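PDB 6U8T: PfhB2 from Pasteurella multocida, which probably acts as a cysteine protease toxin, its YopT-like domain belonging to the papain-like peptidase clan CA. Local coordinates for residues S130-S133 and A134-A138; L97-N100 and W101-Q105; S88-A91 and T92-F95; S186-K189 and F190-L194; A17-K20 and G21-Y24. The protein carries 1 engineered substitution. All blocks are in the same frame, centred on the assembly; numbering follows the deposited sequence.

Interaction 1: S130-S133 and A134-A138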
loop_
_atom_site.group_PDB
_atom_site.type_symbol
_atom_site.label_atom_id
_atom_site.label_comp_id
_atom_site.label_asym_id
_atom_site.label_seq_id
_atom_site.Cartn_x
_atom_site.Cartn_y
_atom_site.Cartn_z
ATOM N N SER C 130 1.674 -12.786 -9.015
ATOM C CA SER C 130 1.601 -14.031 -9.835
ATOM C C SER C 130 2.028 -15.275 -9.047
ATOM O O SER C 130 1.880 -16.352 -9.591
ATOM C CB SER C 130 2.436 -13.874 -11.088
ATOM O OG SER C 130 3.673 -13.250 -10.771
ATOM N N ASP C 131 2.548 -15.153 -7.828
ATOM C CA ASP C 131 2.892 -16.341 -6.996
ATOM C C ASP C 131 2.377 -16.175 -5.552
ATOM O O ASP C 131 2.794 -15.216 -4.921
ATOM C CB ASP C 131 4.390 -16.630 -6.975
ATOM C CG ASP C 131 4.702 -17.851 -6.120
ATOM O OD1 ASP C 131 3.919 -18.802 -6.162
ATOM O OD2 ASP C 131 5.704 -17.843 -5.396
ATOM N N ILE C 132 1.562 -17.123 -5.057
ATOM C CA ILE C 132 1.174 -17.240 -3.620
ATOM C C ILE C 132 1.342 -18.689 -3.147
ATOM O O ILE C 132 0.696 -19.083 -2.153
ATOM C CB ILE C 132 -0.270 -16.746 -3.395
ATOM C CG1 ILE C 132 -1.301 -17.584 -4.159
ATOM C CG2 ILE C 132 -0.392 -15.262 -3.677
ATOM C CD1 ILE C 132 -2.716 -17.256 -3.789
ATOM N N SER C 133 2.215 -19.454 -3.805
ATOM C CA SER C 133 2.388 -20.893 -3.535
ATOM C C SER C 133 2.938 -21.072 -2.111
ATOM O O SER C 133 2.424 -21.958 -1.411
ATOM C CB SER C 133 3.219 -21.546 -4.609
ATOM O OG SER C 133 4.594 -21.377 -4.340
ATOM N N ALA C 134 3.934 -20.303 -1.684
ATOM C CA ALA C 134 4.507 -20.458 -0.319
ATOM C C ALA C 134 3.457 -20.068 0.736
ATOM O O ALA C 134 3.395 -20.747 1.773
ATOM C CB ALA C 134 5.774 -19.659 -0.166
ATOM N N LEU C 135 2.661 -19.025 0.495
ATOM C CA LEU C 135 1.576 -18.583 1.418
ATOM C C LEU C 135 0.549 -19.706 1.564
ATOM O O LEU C 135 0.168 -20.012 2.705
ATOM C CB LEU C 135 0.884 -17.339 0.865
ATOM C CG LEU C 135 -0.403 -16.916 1.576
ATOM C CD1 LEU C 135 -0.125 -16.537 3.024
ATOM C CD2 LEU C 135 -1.080 -15.768 0.847
ATOM N N THR C 136 0.114 -20.278 0.437
ATOM C CA THR C 136 -0.909 -21.351 0.360
ATOM C C THR C 136 -0.446 -22.574 1.165
ATOM O O THR C 136 -1.288 -23.140 1.908
ATOM C CB THR C 136 -1.237 -21.689 -1.088
ATOM O OG1 THR C 136 -1.728 -20.491 -1.695
ATOM C CG2 THR C 136 -2.284 -22.777 -1.183
ATOM N N LYS C 137 0.823 -22.966 1.037
ATOM C CA LYS C 137 1.418 -24.109 1.788
ATOM C C LYS C 137 1.409 -23.782 3.293
ATOM O O LYS C 137 1.055 -24.651 4.083
ATOM C CB LYS C 137 2.837 -24.397 1.277
ATOM C CG LYS C 137 3.334 -25.835 1.277
ATOM C CD LYS C 137 4.502 -26.106 2.251
ATOM C CE LYS C 137 5.715 -26.754 1.608
ATOM N NZ LYS C 137 6.975 -26.288 2.239
ATOM N N ALA C 138 1.789 -22.567 3.687
ATOM C CA ALA C 138 1.834 -22.152 5.110
ATOM C C ALA C 138 0.419 -22.206 5.726
ATOM O O ALA C 138 0.295 -22.591 6.898
ATOM C CB ALA C 138 2.444 -20.769 5.239
#
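The carbonyl oxygen I132 O is gripped twice by one residue, T136. The backbone T136 N reaches it at 2.9 Å, close to the line of the C=O bond, while the hydroxyl T136 OG1 donates to I132 O at 2.8 Å from above the carbonyl plane. With OG1 anti to its own carbonyl carbon (chi1 -60°), T136 turns the hydroxyl back along the helix onto this acceptor. The hydroxyl also lies beside the I132 side chain, T136 OG1 3.8 Å from I132 CG1. I132 holds the N-cap position of helix 133-140. Its side chain is apolar; a polar one comes from the preceding residue: D131 OD1 accepts from S133 N at 3.0 Å in an Asx turn, the N-H coming from above the carboxylate plane. S133 OG adds a weak bond to the same carboxylate oxygen. One turn on, K137 N binds S133 O at 3.1 Å. On the buried side, L135 CD2 rests 4.4 Å from I132 CB, and both side chains lean on V127. W199 and F214 of the second subunit cover I132 and L135. A carboxylate at the helix's amino end would probably be stabilised by the helix dipole, and T136 OG1 reinforces the turn.

Interaction 2: L97-N100 and W101-Q105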
loop_
_atom_site.group_PDB
_atom_site.type_symbol
_atom_site.label_atom_id
_atom_site.label_comp_id
_atom_site.label_asym_id
_atom_site.label_seq_id
_atom_site.Cartn_x
_atom_site.Cartn_y
_atom_site.Cartn_z
ATOM N N LEU C 97 0.518 -8.140 21.501
ATOM C CA LEU C 97 -0.708 -7.787 22.251
ATOM C C LEU C 97 -1.833 -8.744 21.821
ATOM O O LEU C 97 -2.540 -9.253 22.715
ATOM C CB LEU C 97 -1.016 -6.317 21.992
ATOM C CG LEU C 97 -2.395 -5.814 22.370
ATOM C CD1 LEU C 97 -2.229 -4.400 22.839
ATOM C CD2 LEU C 97 -3.336 -5.886 21.188
ATOM N N THR C 98 -1.994 -8.970 20.517
ATOM C CA THR C 98 -3.032 -9.863 19.959
ATOM C C THR C 98 -2.792 -11.288 20.485
ATOM O O THR C 98 -3.747 -11.944 20.864
ATOM C CB THR C 98 -3.043 -9.811 18.427
ATOM O OG1 THR C 98 -3.222 -8.470 17.981
ATOM C CG2 THR C 98 -4.159 -10.645 17.853
ATOM N N ASP C 99 -1.533 -11.718 20.514
ATOM C CA ASP C 99 -1.114 -13.048 21.000
ATOM C C ASP C 99 -1.499 -13.214 22.467
ATOM O O ASP C 99 -1.960 -14.309 22.811
ATOM C CB ASP C 99 0.385 -13.265 20.800
ATOM C CG ASP C 99 0.802 -14.678 21.135
ATOM O OD1 ASP C 99 0.412 -15.568 20.378
ATOM O OD2 ASP C 99 1.485 -14.867 22.162
ATOM N N ASN C 100 -1.285 -12.191 23.298
ATOM C CA ASN C 100 -1.639 -12.238 24.740
ATOM C C ASN C 100 -3.161 -12.387 24.880
ATOM O O ASN C 100 -3.615 -13.207 25.714
ATOM C CB ASN C 100 -1.169 -11.012 25.518
ATOM C CG ASN C 100 0.333 -10.958 25.694
ATOM O OD1 ASN C 100 0.905 -9.885 25.566
ATOM N ND2 ASN C 100 0.987 -12.067 25.994
ATOM N N TRP C 101 -3.917 -11.633 24.091
ATOM C CA TRP C 101 -5.403 -11.697 24.077
ATOM C C TRP C 101 -5.852 -13.118 23.711
ATOM O O TRP C 101 -6.726 -13.664 24.414
ATOM C CB TRP C 101 -6.002 -10.658 23.124
ATOM C CG TRP C 101 -7.491 -10.589 23.186
ATOM C CD1 TRP C 101 -8.228 -9.829 24.049
ATOM C CD2 TRP C 101 -8.432 -11.344 22.400
ATOM N NE1 TRP C 101 -9.564 -10.060 23.860
ATOM C CE2 TRP C 101 -9.720 -10.974 22.841
ATOM C CE3 TRP C 101 -8.316 -12.290 21.384
ATOM C CZ2 TRP C 101 -10.881 -11.464 22.257
ATOM C CZ3 TRP C 101 -9.465 -12.804 20.824
ATOM C CH2 TRP C 101 -10.734 -12.404 21.269
ATOM N N LEU C 102 -5.251 -13.707 22.683
ATOM C CA LEU C 102 -5.615 -15.060 22.192
ATOM C C LEU C 102 -5.362 -16.092 23.293
ATOM O O LEU C 102 -6.222 -16.965 23.484
ATOM C CB LEU C 102 -4.860 -15.371 20.905
ATOM C CG LEU C 102 -5.455 -14.721 19.654
ATOM C CD1 LEU C 102 -4.488 -14.811 18.489
ATOM C CD2 LEU C 102 -6.794 -15.346 19.282
ATOM N N GLN C 103 -4.277 -15.959 24.058
ATOM C CA GLN C 103 -3.945 -16.923 25.139
ATOM C C GLN C 103 -4.906 -16.731 26.309
ATOM O O GLN C 103 -5.415 -17.750 26.824
ATOM C CB GLN C 103 -2.468 -16.819 25.500
ATOM C CG GLN C 103 -1.579 -17.471 24.440
ATOM C CD GLN C 103 -0.106 -17.381 24.757
ATOM O OE1 GLN C 103 0.395 -18.011 25.685
ATOM N NE2 GLN C 103 0.619 -16.602 23.982
ATOM N N GLU C 104 -5.224 -15.480 26.648
ATOM C CA GLU C 104 -6.289 -15.125 27.625
ATOM C C GLU C 104 -7.622 -15.804 27.272
ATOM O O GLU C 104 -8.349 -16.155 28.173
ATOM C CB GLU C 104 -6.412 -13.614 27.711
ATOM C CG GLU C 104 -5.338 -13.019 28.574
ATOM C CD GLU C 104 -5.416 -11.524 28.774
ATOM O OE1 GLU C 104 -6.138 -10.861 27.995
ATOM O OE2 GLU C 104 -4.744 -11.046 29.715
ATOM N N GLN C 105 -7.937 -15.991 26.002
ATOM C CA GLN C 105 -9.219 -16.611 25.570
ATOM C C GLN C 105 -9.062 -18.126 25.463
ATOM O O GLN C 105 -10.025 -18.761 25.045
ATOM C CB GLN C 105 -9.677 -16.121 24.198
ATOM C CG GLN C 105 -9.694 -14.608 24.036
ATOM C CD GLN C 105 -10.506 -13.902 25.088
ATOM O OE1 GLN C 105 -11.683 -14.179 25.265
ATOM N NE2 GLN C 105 -9.879 -12.942 25.750
#
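D99 and Q103 bring their polar ends together one helical turn apart, OD2 of D99 lying 2.7 Å from NE2 of Q103. The carboxylate and amide planes stand 67° apart, so the two groups meet twisted rather than flat. D99 CG, anti to its backbone N (chi1 -173°), places the carboxylate; the extended Q103 chain takes the amide back toward it. Beside them L102 lays CB, CG and CD1 against T98 O, its CG 3.5 Å from that oxygen, and the T98 and L102 side chains meet at CG2 and CD1, 4.2 Å apart. All this rides on the regular alpha-helical spacing of 91-104: L102 N binds T98 O at 2.9 Å and E104 N binds N100 O at 2.9 Å. At the carboxyl end, Q105 CG lies 3.5 Å above one face of the W101 ring, displaced from the ring centre to its margin. In the next shell D99 OD2 forms salt bridges with R120 and K96, and T98 OG1 bonds to E39 of helix 20-51. W101 meets the H44 ring of that helix with planes about 35° apart, while Y219 of the second subunit packs on D99 and L102.

Interaction 3: S88-A91 and T92-F95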
loop_
_atom_site.group_PDB
_atom_site.type_symbol
_atom_site.label_atom_id
_atom_site.label_comp_id
_atom_site.label_asym_id
_atom_site.label_seq_id
_atom_site.Cartn_x
_atom_site.Cartn_y
_atom_site.Cartn_z
ATOM N N SER C 88 -0.538 0.467 20.632
ATOM C CA SER C 88 0.695 -0.292 20.881
ATOM C C SER C 88 1.896 0.403 20.240
ATOM O O SER C 88 2.923 0.452 20.920
ATOM C CB SER C 88 0.574 -1.727 20.422
ATOM O OG SER C 88 1.525 -2.522 21.095
ATOM N N GLY C 89 1.833 0.853 18.990
ATOM C CA GLY C 89 2.999 1.453 18.299
ATOM C C GLY C 89 4.281 0.605 18.336
ATOM O O GLY C 89 4.994 0.694 19.303
ATOM N N SER C 90 4.590 -0.074 17.238
ATOM C CA SER C 90 5.646 -1.090 17.007
ATOM C C SER C 90 4.858 -2.328 16.601
ATOM O O SER C 90 4.109 -2.826 17.431
ATOM C CB SER C 90 6.602 -1.341 18.165
ATOM O OG SER C 90 6.978 -2.722 18.263
ATOM N N ALA C 91 4.957 -2.737 15.342
ATOM C CA ALA C 91 4.280 -3.927 14.792
ATOM C C ALA C 91 4.609 -5.176 15.649
ATOM O O ALA C 91 3.713 -6.055 15.816
ATOM C CB ALA C 91 4.647 -4.076 13.349
ATOM N N THR C 92 5.814 -5.242 16.216
ATOM C CA THR C 92 6.229 -6.343 17.116
ATOM C C THR C 92 5.341 -6.363 18.353
ATOM O O THR C 92 4.890 -7.468 18.741
ATOM C CB THR C 92 7.713 -6.279 17.493
ATOM O OG1 THR C 92 8.350 -6.825 16.339
ATOM C CG2 THR C 92 8.066 -7.072 18.734
ATOM N N GLN C 93 5.131 -5.205 18.977
ATOM C CA GLN C 93 4.299 -5.081 20.210
ATOM C C GLN C 93 2.825 -5.278 19.875
ATOM O O GLN C 93 2.160 -5.853 20.668
ATOM C CB GLN C 93 4.557 -3.749 20.902
ATOM C CG GLN C 93 5.967 -3.692 21.457
ATOM C CD GLN C 93 6.251 -2.373 22.109
ATOM O OE1 GLN C 93 6.460 -2.301 23.315
ATOM N NE2 GLN C 93 6.230 -1.330 21.302
ATOM N N GLN C 94 2.356 -4.811 18.737
ATOM C CA GLN C 94 0.962 -4.980 18.274
ATOM C C GLN C 94 0.656 -6.480 18.194
ATOM O O GLN C 94 -0.318 -6.933 18.823
ATOM C CB GLN C 94 0.756 -4.344 16.905
ATOM C CG GLN C 94 0.771 -2.831 16.933
ATOM C CD GLN C 94 0.416 -2.240 15.593
ATOM O OE1 GLN C 94 0.902 -2.663 14.554
ATOM N NE2 GLN C 94 -0.462 -1.262 15.602
ATOM N N PHE C 95 1.479 -7.236 17.477
ATOM C CA PHE C 95 1.271 -8.702 17.303
ATOM C C PHE C 95 1.432 -9.420 18.660
ATOM O O PHE C 95 0.674 -10.380 18.923
ATOM C CB PHE C 95 2.142 -9.220 16.152
ATOM C CG PHE C 95 1.727 -8.700 14.798
ATOM C CD1 PHE C 95 0.406 -8.788 14.359
ATOM C CD2 PHE C 95 2.668 -8.121 13.962
ATOM C CE1 PHE C 95 0.041 -8.326 13.103
ATOM C CE2 PHE C 95 2.297 -7.674 12.696
ATOM C CZ PHE C 95 0.989 -7.781 12.264
#
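S90 caps the amino end of helix 91-104: its hydroxyl, S90 OG, accepts from Q93 N at 3.2 Å, the N-cap bond that satisfies an NH of the first turn. The chain arrives here from helix 72-87 through G89, the first residue to leave helical geometry, with positive phi (52°). The closer packing is on the side toward S88; the contact as a whole is at the surface. S90 O receives Q94 N at 3.0 Å in the carbonyl plane, and the Q94 side chain runs past the same carbonyl, its CG 3.4 Å from S90 O. S88 leans in from the loop, CB 3.7 Å from Q94 CG, and with its OG anti to the backbone N (chi1 -158°) the hydroxyl lies against Q93 CB at 3.3 Å. The amide end of Q94 is fixed from outside, NE2 bonding to F85 O of helix 72-87. The other side is looser. Q93 and T92 are exposed; the Q93 chain stretches past the S90 hydroxymethyl and places NE2 3.1 Å from G89 O, while T92 CB lies near S90 OG. F95 lies further round the helix, where K151 and S153 of strand 147-155 lie against its ring. F95 N binds A91 O, and that same oxygen comes obliquely to the ring, 3.0 Å from F95 CD2.

Interaction 4: S186-K189 and F190-L194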
loop_
_atom_site.group_PDB
_atom_site.type_symbol
_atom_site.label_atom_id
_atom_site.label_comp_id
_atom_site.label_asym_id
_atom_site.label_seq_id
_atom_site.Cartn_x
_atom_site.Cartn_y
_atom_site.Cartn_z
ATOM N N SER C 186 17.607 28.411 -1.419
ATOM C CA SER C 186 18.855 27.621 -1.205
ATOM C C SER C 186 18.543 26.111 -1.175
ATOM O O SER C 186 17.405 25.742 -0.814
ATOM C CB SER C 186 19.546 28.041 0.062
ATOM O OG SER C 186 18.866 27.528 1.202
ATOM N N HIS C 187 19.518 25.271 -1.537
ATOM C CA HIS C 187 19.437 23.786 -1.426
ATOM C C HIS C 187 19.212 23.401 0.032
ATOM O O HIS C 187 18.367 22.539 0.266
ATOM C CB HIS C 187 20.699 23.092 -1.965
ATOM C CG HIS C 187 20.799 23.077 -3.468
ATOM N ND1 HIS C 187 21.549 22.116 -4.179
ATOM C CD2 HIS C 187 20.227 23.874 -4.397
ATOM C CE1 HIS C 187 21.484 22.442 -5.468
ATOM N NE2 HIS C 187 20.677 23.442 -5.640
ATOM N N GLN C 188 19.942 24.013 0.960
ATOM C CA GLN C 188 19.876 23.697 2.417
ATOM C C GLN C 188 18.412 23.822 2.872
ATOM O O GLN C 188 17.903 22.896 3.538
ATOM C CB GLN C 188 20.793 24.637 3.210
ATOM C CG GLN C 188 21.557 23.987 4.357
ATOM C CD GLN C 188 20.614 23.279 5.283
ATOM O OE1 GLN C 188 20.330 22.098 5.110
ATOM N NE2 GLN C 188 19.998 24.041 6.168
ATOM N N LYS C 189 17.761 24.933 2.523
ATOM C CA LYS C 189 16.388 25.238 2.988
ATOM C C LYS C 189 15.419 24.178 2.446
ATOM O O LYS C 189 14.574 23.702 3.230
ATOM C CB LYS C 189 16.018 26.670 2.608
ATOM C CG LYS C 189 16.689 27.711 3.488
ATOM C CD LYS C 189 16.364 29.127 3.095
ATOM C CE LYS C 189 17.101 30.143 3.931
ATOM N NZ LYS C 189 17.386 31.368 3.150
ATOM N N PHE C 190 15.564 23.796 1.175
ATOM C CA PHE C 190 14.774 22.711 0.539
ATOM C C PHE C 190 15.026 21.366 1.242
ATOM O O PHE C 190 14.058 20.666 1.556
ATOM C CB PHE C 190 15.072 22.593 -0.958
ATOM C CG PHE C 190 14.444 21.377 -1.587
ATOM C CD1 PHE C 190 13.082 21.345 -1.854
ATOM C CD2 PHE C 190 15.199 20.246 -1.853
ATOM C CE1 PHE C 190 12.492 20.218 -2.413
ATOM C CE2 PHE C 190 14.602 19.116 -2.395
ATOM C CZ PHE C 190 13.258 19.108 -2.688
ATOM N N GLU C 191 16.290 21.006 1.466
ATOM C CA GLU C 191 16.674 19.685 2.016
ATOM C C GLU C 191 16.096 19.542 3.427
ATOM O O GLU C 191 15.472 18.499 3.701
ATOM C CB GLU C 191 18.191 19.524 1.998
ATOM C CG GLU C 191 18.655 18.204 2.570
ATOM C CD GLU C 191 20.094 17.836 2.214
ATOM O OE1 GLU C 191 20.527 18.038 1.045
ATOM O OE2 GLU C 191 20.791 17.343 3.112
ATOM N N SER C 192 16.266 20.549 4.292
ATOM C CA SER C 192 15.758 20.521 5.689
ATOM C C SER C 192 14.236 20.399 5.683
ATOM O O SER C 192 13.736 19.545 6.385
ATOM C CB SER C 192 16.197 21.710 6.455
ATOM O OG SER C 192 17.594 21.805 6.339
ATOM N N TRP C 193 13.546 21.221 4.894
ATOM C CA TRP C 193 12.070 21.226 4.766
ATOM C C TRP C 193 11.576 19.862 4.301
ATOM O O TRP C 193 10.628 19.367 4.904
ATOM C CB TRP C 193 11.602 22.305 3.801
ATOM C CG TRP C 193 10.146 22.205 3.503
ATOM C CD1 TRP C 193 9.108 22.664 4.264
ATOM C CD2 TRP C 193 9.555 21.576 2.359
ATOM N NE1 TRP C 193 7.917 22.397 3.647
ATOM C CE2 TRP C 193 8.160 21.736 2.477
ATOM C CE3 TRP C 193 10.064 20.930 1.236
ATOM C CZ2 TRP C 193 7.279 21.268 1.511
ATOM C CZ3 TRP C 193 9.194 20.440 0.291
ATOM C CH2 TRP C 193 7.822 20.610 0.432
ATOM N N LEU C 194 12.186 19.285 3.268
ATOM C CA LEU C 194 11.776 17.991 2.689
ATOM C C LEU C 194 11.930 16.903 3.761
ATOM O O LEU C 194 10.952 16.147 3.967
ATOM C CB LEU C 194 12.617 17.674 1.453
ATOM C CG LEU C 194 12.022 16.600 0.542
ATOM C CD1 LEU C 194 10.791 17.127 -0.181
ATOM C CD2 LEU C 194 13.025 16.094 -0.470
#
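S192 donates twice to Q188 O. Its backbone N meets that oxygen at 3.0 Å, nearly in line with the C=O bond, and its OG does so at 3.0 Å from above the carbonyl plane. The hydroxyl is anti to the S192 carbonyl carbon (chi1 -53°), which turns it back down the helix, and the bent Q188 side chain curls over to meet it, OE1 3.0 Å from S192 OG. The capping bond belongs to S186, whose OG accepts from K189 N at 3.1 Å and closes the amino end of helix 187-201. Main-chain bonds continue the turns: E191 N to H187 O at 2.8 Å, W193 N to K189 O at 3.2 Å, and a weak one from F190 N to S186 O. Van der Waals contacts set side-chain carbons against carbonyl oxygens. F190 CB sits 3.5 Å from H187 O, which also lies beside the rim of the F190 ring, close to level with it, while W193 CB is 3.3 Å from K189 O. H187 NE2 bonds to G169 O, and H187 and F190 pack on V172 of strand 171-176. The W193 ring meets those of F198 and F184, and T136 and L140 of the second subunit flank the helix.

Interaction 5: A17-K20 and G21-Y24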
loop_
_atom_site.group_PDB
_atom_site.type_symbol
_atom_site.label_atom_id
_atom_site.label_comp_id
_atom_site.label_asym_id
_atom_site.label_seq_id
_atom_site.Cartn_x
_atom_site.Cartn_y
_atom_site.Cartn_z
ATOM N N ALA C 17 -6.762 24.167 -4.500
ATOM C CA ALA C 17 -7.996 24.419 -3.726
ATOM C C ALA C 17 -8.462 23.090 -3.124
ATOM O O ALA C 17 -8.808 23.057 -1.942
ATOM C CB ALA C 17 -9.033 25.044 -4.628
ATOM N N GLN C 18 -8.444 22.023 -3.919
ATOM C CA GLN C 18 -8.796 20.654 -3.468
ATOM C C GLN C 18 -7.502 19.837 -3.484
ATOM O O GLN C 18 -6.993 19.523 -4.601
ATOM C CB GLN C 18 -9.842 20.023 -4.390
ATOM C CG GLN C 18 -11.001 20.938 -4.756
ATOM C CD GLN C 18 -12.191 20.754 -3.847
ATOM O OE1 GLN C 18 -12.072 20.326 -2.692
ATOM N NE2 GLN C 18 -13.358 21.063 -4.385
ATOM N N SER C 19 -6.966 19.561 -2.301
ATOM C CA SER C 19 -5.683 18.849 -2.120
ATOM C C SER C 19 -5.960 17.353 -2.281
ATOM O O SER C 19 -6.642 16.769 -1.396
ATOM C CB SER C 19 -5.099 19.187 -0.787
ATOM O OG SER C 19 -3.975 18.380 -0.502
ATOM N N LYS C 20 -5.498 16.742 -3.366
ATOM C CA LYS C 20 -5.528 15.256 -3.493
ATOM C C LYS C 20 -4.632 14.611 -2.420
ATOM O O LYS C 20 -4.942 13.458 -2.032
ATOM C CB LYS C 20 -5.193 14.828 -4.922
ATOM C CG LYS C 20 -6.193 15.318 -5.956
ATOM C CD LYS C 20 -7.606 14.909 -5.632
ATOM C CE LYS C 20 -8.474 14.916 -6.861
ATOM N NZ LYS C 20 -9.786 14.315 -6.571
ATOM N N GLY C 21 -3.645 15.353 -1.910
ATOM C CA GLY C 21 -2.806 14.936 -0.772
ATOM C C GLY C 21 -3.611 14.764 0.509
ATOM O O GLY C 21 -3.346 13.805 1.235
ATOM N N GLU C 22 -4.549 15.664 0.808
ATOM C CA GLU C 22 -5.398 15.564 2.038
ATOM C C GLU C 22 -6.303 14.339 1.943
ATOM O O GLU C 22 -6.420 13.609 2.940
ATOM C CB GLU C 22 -6.210 16.849 2.276
ATOM C CG GLU C 22 -5.356 18.006 2.765
ATOM C CD GLU C 22 -4.422 17.690 3.927
ATOM O OE1 GLU C 22 -4.886 17.077 4.912
ATOM O OE2 GLU C 22 -3.219 18.057 3.852
ATOM N N VAL C 23 -6.889 14.105 0.780
ATOM C CA VAL C 23 -7.653 12.861 0.488
ATOM C C VAL C 23 -6.729 11.647 0.721
ATOM O O VAL C 23 -7.177 10.684 1.375
ATOM C CB VAL C 23 -8.231 12.887 -0.941
ATOM C CG1 VAL C 23 -8.779 11.512 -1.365
ATOM C CG2 VAL C 23 -9.277 14.010 -1.079
ATOM N N TYR C 24 -5.482 11.675 0.236
ATOM C CA TYR C 24 -4.553 10.533 0.401
ATOM C C TYR C 24 -4.282 10.277 1.900
ATOM O O TYR C 24 -4.213 9.113 2.314
ATOM C CB TYR C 24 -3.268 10.690 -0.437
ATOM C CG TYR C 24 -2.380 9.491 -0.281
ATOM C CD1 TYR C 24 -2.749 8.289 -0.842
ATOM C CD2 TYR C 24 -1.278 9.501 0.549
ATOM C CE1 TYR C 24 -1.963 7.155 -0.708
ATOM C CE2 TYR C 24 -0.534 8.358 0.775
ATOM C CZ TYR C 24 -0.869 7.182 0.139
ATOM O OH TYR C 24 -0.098 6.065 0.353
#
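Neither flat side chain of this turn lays a face on the residues before it. Y24 meets K20 through its CB, 3.6 Å from K20 O; with CG anti to the backbone N, the phenol ring leads onward, and Y24 packs on L156 of the second subunit. The E22 carboxylate likewise turns outward, and it is the methylene E22 CG that touches S19, 3.6 Å from S19 OG and nearly as close to S19 CB. The chain bends at chi2 (-49°), carrying the acid past the serine to a salt bridge with K25, three residues on.

The polar centre is S19, the N-cap of helix 20-51. Its OG lies anti to the backbone N (chi1 172°) and accepts from E22 N at 3.1 Å, the capping bond, while the same hydroxyl is also bonded to N178 O. S19 OG sits 3.6 Å from G21 CA, a closeness probably eased by the lack of a side chain there. The carbonyl S19 O takes weak bonds from E22 N and, at 3.4 Å, from V23 N, whereas the next one is firmer, Y24 N to K20 O at 2.9 Å. V23 rests its CB 3.5 Å from K20 O and its CG2 against S19 O. The contact thus stands where strand 11-15 hands over to the long helix 20-51: G21 bonds to the backbone of N178 in the loop between strands 171-176 and 180-184, F179 touches S19 and E22, and H30 and Q34 of the second subunit lie against V23 and K20.

In the fold
The five contacts are helix turns and helix starts strung along one chain, in the order 5, 3, 2, 1, 4. Interactions 3 and 2 adjoin on helix 91-104, their centres 13 Å apart. The other three lie on separate helices: 20-51, 133-140 and 187-201. Interactions 2 and 5 lie on opposite sides of the chain centre, 39 Å apart between centres, and interactions 1 and 4 are about 45 Å apart between centres. Across the dimer, parts far apart in one chain meet: E191 and L194 of interaction 4 pack on T136 of the second subunit, the counterpart of the residue in interaction 1. Interactions 1, 2, 4 and 5 all touch that partner.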